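Local atomic coordinates of OBCA, Oxalate Biosynthetic Component A (Burkholderia glumae, PDB entry 4NNC), a protein that probably works as a metal-dependent enzyme, combining a family-specific N-terminal domain with a TIM-barrel domain. Residues Glu210-Ser215 with Pro263-Arg268; Val222-Thr227 with Asn275-Val280; Ile446-Pro451 with Asp468-Gly473. All coordinates share one frame; numbering follows the deposited sequence.

Contact 1 (Glu210-Ser215 with Pro263-Arg268); sequences EETIRS and PMVKKR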
loop_
_atom_site.group_PDB
_atom_site.type_symbol
_atom_site.label_atom_id
_atom_site.label_comp_id
_atom_site.label_asym_id
_atom_site.label_seq_id
_atom_site.Cartn_x
_atom_site.Cartn_y
_atom_site.Cartn_z
ATOM N N GLU A 210 0.608 -16.168 4.702
ATOM C CA GLU A 210 0.437 -15.856 6.113
ATOM C C GLU A 210 -0.394 -14.585 6.319
ATOM O O GLU A 210 -1.351 -14.590 7.097
ATOM C CB GLU A 210 1.803 -15.760 6.802
ATOM C CG GLU A 210 1.704 -15.698 8.323
ATOM C CD GLU A 210 0.975 -16.902 8.905
ATOM O OE1 GLU A 210 1.232 -18.045 8.449
ATOM O OE2 GLU A 210 0.143 -16.705 9.814
ATOM N N GLU A 211 -0.051 -13.505 5.613
ATOM C CA GLU A 211 -0.808 -12.255 5.749
ATOM C C GLU A 211 -2.245 -12.417 5.245
ATOM O O GLU A 211 -3.183 -11.902 5.861
ATOM C CB GLU A 211 -0.120 -11.109 5.007
ATOM C CG GLU A 211 -0.836 -9.764 5.138
ATOM C CD GLU A 211 -0.930 -9.278 6.593
ATOM O OE1 GLU A 211 0.061 -9.425 7.347
ATOM O OE2 GLU A 211 -2.006 -8.766 6.988
ATOM N N THR A 212 -2.415 -13.146 4.142
ATOM C CA THR A 212 -3.752 -13.454 3.631
ATOM C C THR A 212 -4.582 -14.163 4.707
ATOM O O THR A 212 -5.746 -13.825 4.930
ATOM C CB THR A 212 -3.679 -14.328 2.349
ATOM O OG1 THR A 212 -3.035 -13.584 1.309
ATOM C CG2 THR A 212 -5.064 -14.751 1.879
ATOM N N ILE A 213 -3.977 -15.141 5.374
ATOM C CA ILE A 213 -4.679 -15.884 6.413
ATOM C C ILE A 213 -5.034 -14.982 7.604
ATOM O O ILE A 213 -6.172 -14.994 8.081
ATOM C CB ILE A 213 -3.871 -17.122 6.898
ATOM C CG1 ILE A 213 -3.683 -18.138 5.767
ATOM C CG2 ILE A 213 -4.548 -17.780 8.089
ATOM C CD1 ILE A 213 -4.856 -18.275 4.851
ATOM N N ARG A 214 -4.068 -14.202 8.081
ATOM C CA ARG A 214 -4.333 -13.273 9.178
ATOM C C ARG A 214 -5.413 -12.251 8.822
ATOM O O ARG A 214 -6.235 -11.893 9.662
ATOM C CB ARG A 214 -3.053 -12.533 9.582
ATOM C CG ARG A 214 -2.016 -13.434 10.205
ATOM C CD ARG A 214 -1.286 -12.712 11.304
ATOM N NE ARG A 214 0.052 -12.301 10.902
ATOM C CZ ARG A 214 1.163 -12.985 11.170
ATOM N NH1 ARG A 214 1.105 -14.139 11.836
ATOM N NH2 ARG A 214 2.338 -12.507 10.772
ATOM N N SER A 215 -5.396 -11.770 7.582
ATOM C CA SER A 215 -6.354 -10.749 7.170
ATOM C C SER A 215 -7.759 -11.343 7.128
ATOM O O SER A 215 -8.733 -10.694 7.518
ATOM C CB SER A 215 -5.948 -10.127 5.828
ATOM O OG SER A 215 -4.749 -9.368 5.976
ATOM N N PRO A 263 -2.735 -22.665 -3.740
ATOM C CA PRO A 263 -3.019 -23.872 -2.942
ATOM C C PRO A 263 -2.673 -23.711 -1.460
ATOM O O PRO A 263 -3.369 -24.268 -0.607
ATOM C CB PRO A 263 -2.107 -24.935 -3.569
ATOM C CG PRO A 263 -1.854 -24.431 -4.975
ATOM C CD PRO A 263 -1.770 -22.946 -4.824
ATOM N N MET A 264 -1.615 -22.970 -1.151
ATOM C CA MET A 264 -1.248 -22.761 0.249
ATOM C C MET A 264 -2.364 -22.051 1.025
ATOM O O MET A 264 -2.701 -22.449 2.140
ATOM C CB MET A 264 0.057 -21.973 0.359
ATOM C CG MET A 264 1.337 -22.793 0.099
ATOM S SD MET A 264 2.801 -21.715 -0.108
ATOM C CE MET A 264 2.810 -20.846 1.493
ATOM N N VAL A 265 -2.947 -21.002 0.437
ATOM C CA VAL A 265 -4.040 -20.293 1.104
ATOM C C VAL A 265 -5.264 -21.184 1.275
ATOM O O VAL A 265 -5.860 -21.239 2.354
ATOM C CB VAL A 265 -4.469 -19.026 0.342
ATOM C CG1 VAL A 265 -5.733 -18.457 0.952
ATOM C CG2 VAL A 265 -3.355 -17.985 0.340
ATOM N N LYS A 266 -5.640 -21.881 0.208
ATOM C CA LYS A 266 -6.888 -22.646 0.188
ATOM C C LYS A 266 -6.857 -23.872 1.101
ATOM O O LYS A 266 -7.890 -24.303 1.602
ATOM C CB LYS A 266 -7.227 -23.063 -1.244
ATOM C CG LYS A 266 -7.694 -21.922 -2.134
ATOM C CD LYS A 266 -9.122 -21.529 -1.788
ATOM C CE LYS A 266 -9.694 -20.589 -2.829
ATOM N NZ LYS A 266 -11.160 -20.460 -2.633
ATOM N N LYS A 267 -5.671 -24.427 1.319
ATOM C CA LYS A 267 -5.517 -25.536 2.266
ATOM C C LYS A 267 -5.872 -25.145 3.708
ATOM O O LYS A 267 -6.509 -25.916 4.427
ATOM C CB LYS A 267 -4.096 -26.101 2.206
ATOM C CG LYS A 267 -3.829 -27.200 3.226
ATOM C CD LYS A 267 -2.464 -27.842 3.018
ATOM C CE LYS A 267 -2.125 -28.777 4.170
ATOM N NZ LYS A 267 -0.916 -29.605 3.881
ATOM N N ARG A 268 -5.475 -23.939 4.113
ATOM C CA ARG A 268 -5.702 -23.442 5.476
ATOM C C ARG A 268 -7.033 -22.688 5.609
ATOM O O ARG A 268 -7.708 -22.760 6.642
ATOM C CB ARG A 268 -4.536 -22.536 5.900
ATOM C CG ARG A 268 -3.169 -23.253 5.908
ATOM C CD ARG A 268 -2.006 -22.311 6.241
ATOM N NE ARG A 268 -2.268 -21.546 7.459
ATOM C CZ ARG A 268 -1.484 -20.575 7.924
ATOM N NH1 ARG A 268 -0.365 -20.244 7.285
ATOM N NH2 ARG A 268 -1.822 -19.933 9.035
#
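The first torsion of E210 (chi1 -169°) turns CG to the side opposite the amide nitrogen and the chain then folds over at chi2, while R268 reaches across with a kink at its third torsion; these turns bring carboxylate and guanidinium together although the E210 side chain starts off away from the other helix. The salt bridge so formed is a nearly straight hydrogen bond, 3.0 Å from R268 NH1 to E210 OE1 with 175° at the hydrogen. OE1 lies in the guanidinium plane, yet the N-H comes at it from above the carboxylate plane. R214 extends the network: its NH1 stands 3.4 Å from E210 OE2, an attraction of charges alone, since that oxygen is well out of the guanidinium plane. I213 is the platform for R268, with CG1 3.9 Å above the centre of the guanidinium and CG2 3.6 Å from NH2. Both segments belong to neighbouring outer helices of the barrel, 205-217 and 255-268, which run in roughly the same direction; within 210-215 and 263-268 the axes cross at -34° and approach to 9.9 Å. Nearer the barrel wall the contact turns apolar. V265 CG1 meets I213 CD1 at 4.0 Å, the two side chains running antiparallel as they pass, and T212 CG2 at 3.9 Å. T212 OG1 bonds to the carbonyl of I208, one turn earlier, while CG2 faces V265.

Contact 2 (Val222-Thr227 with Asn275-Val280); sequences VVHLHT and NLSTSV. With CO (cobalt (II) ion), chain B; 2KQ ((3S)-3-[2-[3-[[(2R)-4-[[[(2R,3S,4R,5R)-5-(6-aminopurin-9-yl)-4-oxidanyl-3-phosphonooxy-oxolan-2-yl]methoxy-oxidanyl-phosphoryl]oxy-oxidanyl-phosphoryl]oxy-3,3-dimethyl-2-oxidanyl-butanoyl]amino]propanoylamino]ethylsulfanyl]-3-oxidanyl-butanoic acid), chain D; OXL (oxalate ion), chain C.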
loop_
_atom_site.group_PDB
_atom_site.type_symbol
_atom_site.label_atom_id
_atom_site.label_comp_id
_atom_site.label_asym_id
_atom_site.label_seq_id
_atom_site.Cartn_x
_atom_site.Cartn_y
_atom_site.Cartn_z
ATOM N N VAL A 222 -12.637 -10.969 1.230
ATOM C CA VAL A 222 -11.962 -11.045 -0.067
ATOM C C VAL A 222 -10.525 -10.560 0.120
ATOM O O VAL A 222 -10.279 -9.616 0.887
ATOM C CB VAL A 222 -12.692 -10.180 -1.120
ATOM C CG1 VAL A 222 -11.953 -10.185 -2.453
ATOM C CG2 VAL A 222 -14.110 -10.663 -1.321
ATOM N N VAL A 223 -9.574 -11.228 -0.535
ATOM C CA VAL A 223 -8.170 -10.829 -0.464
ATOM C C VAL A 223 -7.662 -10.553 -1.878
ATOM O O VAL A 223 -7.643 -11.446 -2.730
ATOM C CB VAL A 223 -7.279 -11.905 0.207
ATOM C CG1 VAL A 223 -5.864 -11.368 0.417
ATOM C CG2 VAL A 223 -7.868 -12.332 1.546
ATOM N N HIS A 224 -7.270 -9.305 -2.124
ATOM C CA HIS A 224 -6.785 -8.893 -3.426
ATOM C C HIS A 224 -5.264 -9.015 -3.420
ATOM O O HIS A 224 -4.605 -8.450 -2.536
ATOM C CB HIS A 224 -7.225 -7.452 -3.694
ATOM C CG HIS A 224 -6.579 -6.832 -4.890
ATOM N ND1 HIS A 224 -6.847 -7.246 -6.181
ATOM C CD2 HIS A 224 -5.683 -5.819 -4.992
ATOM C CE1 HIS A 224 -6.140 -6.510 -7.025
ATOM N NE2 HIS A 224 -5.428 -5.637 -6.330
ATOM N N LEU A 225 -4.712 -9.749 -4.390
ATOM C CA LEU A 225 -3.285 -10.089 -4.393
ATOM C C LEU A 225 -2.473 -9.521 -5.560
ATOM O O LEU A 225 -2.971 -9.423 -6.695
ATOM C CB LEU A 225 -3.105 -11.608 -4.391
ATOM C CG LEU A 225 -3.641 -12.353 -3.171
ATOM C CD1 LEU A 225 -3.405 -13.860 -3.304
ATOM C CD2 LEU A 225 -3.018 -11.792 -1.889
ATOM N N HIS A 226 -1.217 -9.169 -5.260
ATOM C CA HIS A 226 -0.185 -8.921 -6.262
ATOM C C HIS A 226 0.992 -9.830 -5.946
ATOM O O HIS A 226 1.158 -10.263 -4.796
ATOM C CB HIS A 226 0.346 -7.496 -6.156
ATOM C CG HIS A 226 -0.596 -6.446 -6.650
ATOM N ND1 HIS A 226 -0.235 -5.534 -7.617
ATOM C CD2 HIS A 226 -1.867 -6.142 -6.296
ATOM C CE1 HIS A 226 -1.253 -4.718 -7.847
ATOM N NE2 HIS A 226 -2.251 -5.066 -7.058
ATOM N N THR A 227 1.834 -10.085 -6.945
ATOM C CA THR A 227 3.147 -10.676 -6.692
ATOM C C THR A 227 4.269 -9.700 -7.080
ATOM O O THR A 227 4.025 -8.737 -7.811
ATOM C CB THR A 227 3.335 -12.012 -7.430
ATOM O OG1 THR A 227 2.903 -11.884 -8.800
ATOM C CG2 THR A 227 2.534 -13.095 -6.737
ATOM N N ASN A 275 -8.682 -12.580 -5.186
ATOM C CA ASN A 275 -8.934 -11.563 -6.195
ATOM C C ASN A 275 -7.551 -11.221 -6.748
ATOM O O ASN A 275 -6.766 -10.520 -6.103
ATOM C CB ASN A 275 -9.626 -10.354 -5.537
ATOM C CG ASN A 275 -9.696 -9.115 -6.444
ATOM O OD1 ASN A 275 -8.937 -8.978 -7.417
ATOM N ND2 ASN A 275 -10.592 -8.185 -6.097
ATOM N N LEU A 276 -7.240 -11.724 -7.935
ATOM C CA LEU A 276 -5.875 -11.609 -8.436
ATOM C C LEU A 276 -5.710 -10.370 -9.301
ATOM O O LEU A 276 -6.507 -10.139 -10.214
ATOM C CB LEU A 276 -5.481 -12.856 -9.225
ATOM C CG LEU A 276 -4.766 -13.952 -8.426
ATOM C CD1 LEU A 276 -5.388 -14.181 -7.045
ATOM C CD2 LEU A 276 -4.687 -15.258 -9.222
ATOM N N SER A 277 -4.684 -9.571 -8.996
ATOM C CA SER A 277 -4.351 -8.428 -9.832
ATOM C C SER A 277 -3.843 -8.885 -11.201
ATOM O O SER A 277 -2.981 -9.771 -11.302
ATOM C CB SER A 277 -3.308 -7.532 -9.162
ATOM O OG SER A 277 -3.013 -6.416 -9.985
ATOM N N THR A 278 -4.402 -8.280 -12.245
ATOM C CA THR A 278 -3.969 -8.479 -13.629
ATOM C C THR A 278 -3.223 -7.244 -14.149
ATOM O O THR A 278 -2.900 -7.146 -15.340
ATOM C CB THR A 278 -5.168 -8.656 -14.531
ATOM O OG1 THR A 278 -5.984 -7.481 -14.423
ATOM C CG2 THR A 278 -5.981 -9.870 -14.105
ATOM N N SER A 279 -2.961 -6.298 -13.256
ATOM C CA SER A 279 -2.285 -5.059 -13.631
ATOM C C SER A 279 -0.829 -5.295 -14.019
ATOM O O SER A 279 -0.175 -6.190 -13.483
ATOM C CB SER A 279 -2.340 -4.076 -12.465
ATOM O OG SER A 279 -1.118 -3.384 -12.368
ATOM N N VAL A 280 -0.313 -4.503 -14.952
ATOM C CA VAL A 280 1.117 -4.563 -15.261
ATOM C C VAL A 280 1.801 -3.234 -14.981
ATOM O O VAL A 280 2.799 -2.895 -15.625
ATOM C CB VAL A 280 1.400 -4.993 -16.706
ATOM C CG1 VAL A 280 1.034 -6.463 -16.897
ATOM C CG2 VAL A 280 0.655 -4.073 -17.694
HETATM CO CO CO B . -4.011 -4.071 -6.935
HETATM C C01 2KQ D . 2.680 4.096 -1.719
HETATM C C02 2KQ D . 1.626 4.177 -0.605
HETATM C C03 2KQ D . 0.960 2.731 -0.374
HETATM C C04 2KQ D . 2.319 4.673 0.671
HETATM O O05 2KQ D . 1.350 4.765 1.690
HETATM P P06 2KQ D . 1.546 5.779 2.904
HETATM O O07 2KQ D . 0.726 5.283 4.082
HETATM O O08 2KQ D . 3.006 5.843 3.322
HETATM O O09 2KQ D . 1.008 7.206 2.450
HETATM P P10 2KQ D . 1.827 8.386 1.733
HETATM O O11 2KQ D . 0.872 9.408 1.182
HETATM O O12 2KQ D . 2.623 7.815 0.584
HETATM O O13 2KQ D . 2.821 9.086 2.783
HETATM C C14 2KQ D . 3.735 10.098 2.331
HETATM C C15 2KQ D . 4.278 10.848 3.472
HETATM O O16 2KQ D . 3.198 11.271 4.400
HETATM C C17 2KQ D . 3.419 10.619 5.659
HETATM N N18 2KQ D . 2.160 10.166 6.141
HETATM C C19 2KQ D . 1.483 9.068 5.759
HETATM N N20 2KQ D . 0.319 9.003 6.443
HETATM C C21 2KQ D . 0.244 10.076 7.273
HETATM C C22 2KQ D . -0.703 10.539 8.208
HETATM N N23 2KQ D . -1.940 9.807 8.446
HETATM N N24 2KQ D . -0.448 11.677 8.879
HETATM C C25 2KQ D . 0.695 12.372 8.651
HETATM N N26 2KQ D . 1.622 11.955 7.776
HETATM C C27 2KQ D . 1.407 10.810 7.078
HETATM C C28 2KQ D . 4.392 9.539 5.422
HETATM O O29 2KQ D . 5.235 9.333 6.557
HETATM C C30 2KQ D . 5.211 10.021 4.298
HETATM O O31 2KQ D . 6.287 10.842 4.801
HETATM P P32 2KQ D . 7.281 11.629 3.762
HETATM O O33 2KQ D . 6.519 12.708 2.979
HETATM O O34 2KQ D . 8.430 12.265 4.519
HETATM O O35 2KQ D . 7.838 10.623 2.790
HETATM C C36 2KQ D . 0.580 5.278 -0.976
HETATM O O37 2KQ D . 1.233 6.469 -1.115
HETATM C C38 2KQ D . -0.212 5.022 -2.269
HETATM O O39 2KQ D . 0.289 5.120 -3.384
HETATM N N40 2KQ D . -1.627 4.698 -2.155
HETATM C C41 2KQ D . -2.345 4.504 -3.372
HETATM C C42 2KQ D . -2.376 3.029 -3.755
HETATM C C43 2KQ D . -3.161 2.734 -5.052
HETATM O O44 2KQ D . -2.933 3.347 -6.097
HETATM N N45 2KQ D . -4.192 1.734 -5.004
HETATM C C46 2KQ D . -4.910 1.480 -6.218
HETATM C C47 2KQ D . -4.873 0.004 -6.548
HETATM S S48 2KQ D . -6.035 -0.414 -7.839
HETATM C C49 2KQ D . -6.127 -2.186 -7.993
HETATM C C50 2KQ D . -7.417 -2.551 -7.475
HETATM O O51 2KQ D . -5.152 -2.820 -7.190
HETATM C C52 2KQ D . -6.115 -2.621 -9.491
HETATM C C53 2KQ D . -5.332 -3.837 -9.884
HETATM O O54 2KQ D . -4.653 -4.487 -9.034
HETATM O O55 2KQ D . -5.370 -4.205 -11.088
HETATM C C1 OXL C . -2.242 -0.991 -10.207
HETATM C C2 OXL C . -2.694 -0.775 -8.821
HETATM O O1 OXL C . -2.924 -0.564 -11.179
HETATM O O2 OXL C . -2.785 0.400 -8.364
HETATM O O3 OXL C . -1.172 -1.630 -10.370
HETATM O O4 OXL C . -2.953 -1.798 -8.114
#
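Over one face of the H226 imidazole lies S277, whose CB sits 3.5 Å from the ring centroid and 16° off the ring normal, a CH-pi contact; at the ring edge are the cobalt ion and oxalate O4. The H224 ring is instead met at its edge by N275: ND1 donates to OD1 at 3.0 Å, close to the ring plane. ND1 stands above the amide plane rather than on a lone pair of OD1, and ring and amide planes are 76° apart. Between H224-L225 and N275-L276 the strands pair in parallel, as adjacent staves of a TIM barrel do, with L225 N to N275 O at 2.8 Å and S277 N to L225 O at 2.9 Å. H224 within the pairing and H226 just beyond it both reach the metal, H224 NE2 at 2.2 Å and H226 NE2 at 2.0 Å. O51 and O54 of 2KQ and E475 complete the cobalt site. S277 OG donates to 2KQ O54 at 2.7 Å while accepting from S279 N in an ST turn, and S279 OG donates to oxalate O3. A second shell fixes the first: N275 is held through ND2 by E346, and H226 ND1 bonds to N251 OD1. With each ND1 engaged by a side-chain amide oxygen, each NE2 is left to ligate the metal, so the second shell would set the rotation of both rings and probably make them somewhat better donors to cobalt.

Contact 3 (Ile446-Pro451 with Asp468-Gly473); sequences ISILLP and DGIRVG. With 2KQ ((3S)-3-[2-[3-[[(2R)-4-[[[(2R,3S,4R,5R)-5-(6-aminopurin-9-yl)-4-oxidanyl-3-phosphonooxy-oxolan-2-yl]methoxy-oxidanyl-phosphoryl]oxy-oxidanyl-phosphoryl]oxy-3,3-dimethyl-2-oxidanyl-butanoyl]amino]propanoylamino]ethylsulfanyl]-3-oxidanyl-butanoic acid), chain D.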
loop_
_atom_site.group_PDB
_atom_site.type_symbol
_atom_site.label_atom_id
_atom_site.label_comp_id
_atom_site.label_asym_id
_atom_site.label_seq_id
_atom_site.Cartn_x
_atom_site.Cartn_y
_atom_site.Cartn_z
ATOM N N ILE A 446 -20.540 -2.511 -4.962
ATOM C CA ILE A 446 -19.518 -1.483 -5.155
ATOM C C ILE A 446 -18.723 -1.303 -3.879
ATOM O O ILE A 446 -19.312 -1.124 -2.803
ATOM C CB ILE A 446 -20.154 -0.120 -5.553
ATOM C CG1 ILE A 446 -20.930 -0.262 -6.872
ATOM C CG2 ILE A 446 -19.080 0.967 -5.680
ATOM C CD1 ILE A 446 -21.680 0.976 -7.285
ATOM N N SER A 447 -17.393 -1.351 -3.989
ATOM C CA SER A 447 -16.524 -1.075 -2.846
ATOM C C SER A 447 -15.703 0.195 -3.048
ATOM O O SER A 447 -15.659 0.751 -4.148
ATOM C CB SER A 447 -15.589 -2.253 -2.576
ATOM O OG SER A 447 -16.284 -3.379 -2.055
ATOM N N ILE A 448 -15.033 0.645 -1.992
ATOM C CA ILE A 448 -14.162 1.812 -2.092
ATOM C C ILE A 448 -12.794 1.571 -1.454
ATOM O O ILE A 448 -12.686 0.902 -0.422
ATOM C CB ILE A 448 -14.812 3.073 -1.443
ATOM C CG1 ILE A 448 -13.960 4.323 -1.686
ATOM C CG2 ILE A 448 -15.057 2.859 0.048
ATOM C CD1 ILE A 448 -14.730 5.631 -1.440
ATOM N N LEU A 449 -11.757 2.122 -2.079
ATOM C CA LEU A 449 -10.442 2.193 -1.471
ATOM C C LEU A 449 -10.061 3.663 -1.428
ATOM O O LEU A 449 -10.629 4.473 -2.163
ATOM C CB LEU A 449 -9.407 1.408 -2.297
ATOM C CG LEU A 449 -8.992 1.862 -3.709
ATOM C CD1 LEU A 449 -8.016 3.047 -3.735
ATOM C CD2 LEU A 449 -8.381 0.680 -4.481
ATOM N N LEU A 450 -9.081 3.996 -0.600
ATOM C CA LEU A 450 -8.505 5.330 -0.569
ATOM C C LEU A 450 -7.023 5.209 -0.243
ATOM O O LEU A 450 -6.625 4.321 0.508
ATOM C CB LEU A 450 -9.205 6.198 0.486
ATOM C CG LEU A 450 -10.568 6.797 0.124
ATOM C CD1 LEU A 450 -11.246 7.404 1.357
ATOM C CD2 LEU A 450 -10.380 7.841 -0.968
ATOM N N PRO A 451 -6.202 6.107 -0.798
ATOM C CA PRO A 451 -4.760 6.117 -0.522
ATOM C C PRO A 451 -4.470 6.560 0.915
ATOM O O PRO A 451 -5.158 7.456 1.414
ATOM C CB PRO A 451 -4.225 7.145 -1.521
ATOM C CG PRO A 451 -5.372 8.068 -1.757
ATOM C CD PRO A 451 -6.602 7.197 -1.709
ATOM N N ASP A 468 -21.221 -1.250 -0.758
ATOM C CA ASP A 468 -21.368 -2.622 -0.267
ATOM C C ASP A 468 -20.130 -3.154 0.451
ATOM O O ASP A 468 -20.166 -4.226 1.055
ATOM C CB ASP A 468 -21.697 -3.560 -1.424
ATOM C CG ASP A 468 -22.938 -3.143 -2.158
ATOM O OD1 ASP A 468 -24.026 -3.518 -1.694
ATOM O OD2 ASP A 468 -22.832 -2.438 -3.186
ATOM N N GLY A 469 -19.031 -2.415 0.385
ATOM C CA GLY A 469 -17.776 -2.932 0.912
ATOM C C GLY A 469 -16.664 -1.907 0.967
ATOM O O GLY A 469 -16.710 -0.853 0.306
ATOM N N ILE A 470 -15.662 -2.218 1.779
ATOM C CA ILE A 470 -14.534 -1.331 2.001
ATOM C C ILE A 470 -13.236 -2.135 1.864
ATOM O O ILE A 470 -13.151 -3.301 2.286
ATOM C CB ILE A 470 -14.612 -0.691 3.406
ATOM C CG1 ILE A 470 -15.838 0.220 3.516
ATOM C CG2 ILE A 470 -13.353 0.104 3.729
ATOM C CD1 ILE A 470 -16.026 0.811 4.926
ATOM N N ARG A 471 -12.233 -1.511 1.259
ATOM C CA ARG A 471 -10.949 -2.149 1.061
ATOM C C ARG A 471 -9.865 -1.400 1.835
ATOM O O ARG A 471 -9.814 -0.158 1.841
ATOM C CB ARG A 471 -10.613 -2.198 -0.431
ATOM C CG ARG A 471 -9.120 -2.203 -0.706
ATOM C CD ARG A 471 -8.806 -2.537 -2.150
ATOM N NE ARG A 471 -7.523 -1.965 -2.542
ATOM C CZ ARG A 471 -6.911 -2.238 -3.683
ATOM N NH1 ARG A 471 -7.456 -3.092 -4.538
ATOM N NH2 ARG A 471 -5.751 -1.668 -3.965
ATOM N N VAL A 472 -9.020 -2.162 2.520
ATOM C CA VAL A 472 -7.882 -1.597 3.239
ATOM C C VAL A 472 -6.706 -2.502 2.938
ATOM O O VAL A 472 -6.888 -3.557 2.300
ATOM C CB VAL A 472 -8.141 -1.532 4.763
ATOM C CG1 VAL A 472 -9.196 -0.488 5.081
ATOM C CG2 VAL A 472 -8.590 -2.902 5.277
ATOM N N GLY A 473 -5.516 -2.108 3.388
ATOM C CA GLY A 473 -4.312 -2.881 3.154
ATOM C C GLY A 473 -3.079 -2.059 2.811
ATOM O O GLY A 473 -3.187 -0.906 2.363
HETATM C C01 2KQ D . 2.680 4.096 -1.719
HETATM C C02 2KQ D . 1.626 4.177 -0.605
HETATM C C03 2KQ D . 0.960 2.731 -0.374
HETATM C C04 2KQ D . 2.319 4.673 0.671
HETATM O O05 2KQ D . 1.350 4.765 1.690
HETATM P P06 2KQ D . 1.546 5.779 2.904
HETATM O O07 2KQ D . 0.726 5.283 4.082
HETATM O O08 2KQ D . 3.006 5.843 3.322
HETATM O O09 2KQ D . 1.008 7.206 2.450
HETATM P P10 2KQ D . 1.827 8.386 1.733
HETATM O O11 2KQ D . 0.872 9.408 1.182
HETATM O O12 2KQ D . 2.623 7.815 0.584
HETATM O O13 2KQ D . 2.821 9.086 2.783
HETATM C C14 2KQ D . 3.735 10.098 2.331
HETATM C C15 2KQ D . 4.278 10.848 3.472
HETATM O O16 2KQ D . 3.198 11.271 4.400
HETATM C C17 2KQ D . 3.419 10.619 5.659
HETATM N N18 2KQ D . 2.160 10.166 6.141
HETATM C C19 2KQ D . 1.483 9.068 5.759
HETATM N N20 2KQ D . 0.319 9.003 6.443
HETATM C C21 2KQ D . 0.244 10.076 7.273
HETATM C C22 2KQ D . -0.703 10.539 8.208
HETATM N N23 2KQ D . -1.940 9.807 8.446
HETATM N N24 2KQ D . -0.448 11.677 8.879
HETATM C C25 2KQ D . 0.695 12.372 8.651
HETATM N N26 2KQ D . 1.622 11.955 7.776
HETATM C C27 2KQ D . 1.407 10.810 7.078
HETATM C C28 2KQ D . 4.392 9.539 5.422
HETATM O O29 2KQ D . 5.235 9.333 6.557
HETATM C C30 2KQ D . 5.211 10.021 4.298
HETATM O O31 2KQ D . 6.287 10.842 4.801
HETATM P P32 2KQ D . 7.281 11.629 3.762
HETATM O O33 2KQ D . 6.519 12.708 2.979
HETATM O O34 2KQ D . 8.430 12.265 4.519
HETATM O O35 2KQ D . 7.838 10.623 2.790
HETATM C C36 2KQ D . 0.580 5.278 -0.976
HETATM O O37 2KQ D . 1.233 6.469 -1.115
HETATM C C38 2KQ D . -0.212 5.022 -2.269
HETATM O O39 2KQ D . 0.289 5.120 -3.384
HETATM N N40 2KQ D . -1.627 4.698 -2.155
HETATM C C41 2KQ D . -2.345 4.504 -3.372
HETATM C C42 2KQ D . -2.376 3.029 -3.755
HETATM C C43 2KQ D . -3.161 2.734 -5.052
HETATM O O44 2KQ D . -2.933 3.347 -6.097
HETATM N N45 2KQ D . -4.192 1.734 -5.004
HETATM C C46 2KQ D . -4.910 1.480 -6.218
HETATM C C47 2KQ D . -4.873 0.004 -6.548
HETATM S S48 2KQ D . -6.035 -0.414 -7.839
HETATM C C49 2KQ D . -6.127 -2.186 -7.993
HETATM C C50 2KQ D . -7.417 -2.551 -7.475
HETATM O O51 2KQ D . -5.152 -2.820 -7.190
HETATM C C52 2KQ D . -6.115 -2.621 -9.491
HETATM C C53 2KQ D . -5.332 -3.837 -9.884
HETATM O O54 2KQ D . -4.653 -4.487 -9.034
HETATM O O55 2KQ D . -5.370 -4.205 -11.088
HETATM O O HOH W 1 -14.390 -4.673 -0.210
HETATM O O HOH W 2 -7.938 1.496 0.981
#
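I446 opens the pairing with two bonds to D468: its N donates to OD2 at 2.9 Å and 165°, reaching the anti side of the carboxylate, and its O accepts from D468 N at 2.8 Å. The same OD2 has a salt bridge to R438. S447 lies beside G469, its OG 3.4 Å from the glycine CA, and a water bonded to that hydroxyl makes a weak bond to I470 O. I448 bonds to strand 469-472 through both N (to G469 O, 3.2 Å) and O (from R471 N, 3.0 Å), the parallel pattern of a beta-alpha-beta unit whose helix 458-464 packs on I448 and I470. L449 has CG between its backbone N and carbonyl carbon (chi1 67°), which carries CD2 to 3.3 Å above the centre of the R471 guanidinium. A second water accepts from L450 N and lies in bonding range of R471 O. P451 CB touches 2KQ N40 at 3.6 Å. With L449 CD2 over one face, the polar contacts of R471 lie at the rim: NE pairs with D476, and NH2 makes a weak 3.5 Å bond to 2KQ O51, so a positive charge is held beside an oxygen that binds cobalt.

In the fold
From the N terminus, helix 205-217 opens contact 1 and strand 222-229 opens contact 2; helix 255-268 then closes contact 1 and strand 273-276 closes contact 2. The two loops, each of 47 intervening residues, therefore cross rather than nest, tying two successive helix-strand pairs into adjacent outer and inner layers of the barrel. The layers meet where T212 packs on V223 and L225. Contact 3 follows in series, closing a 16-residue loop around helix 458-464. Strand 5-10 pairs with both 222-229 and 469-472, joining contacts 2 and 3 in one curled sheet. H224 CD2 and R471 NH1 approach to 3.3 Å, and both contacts touch 2KQ; contact 1 lies outside, without reaching contact 3.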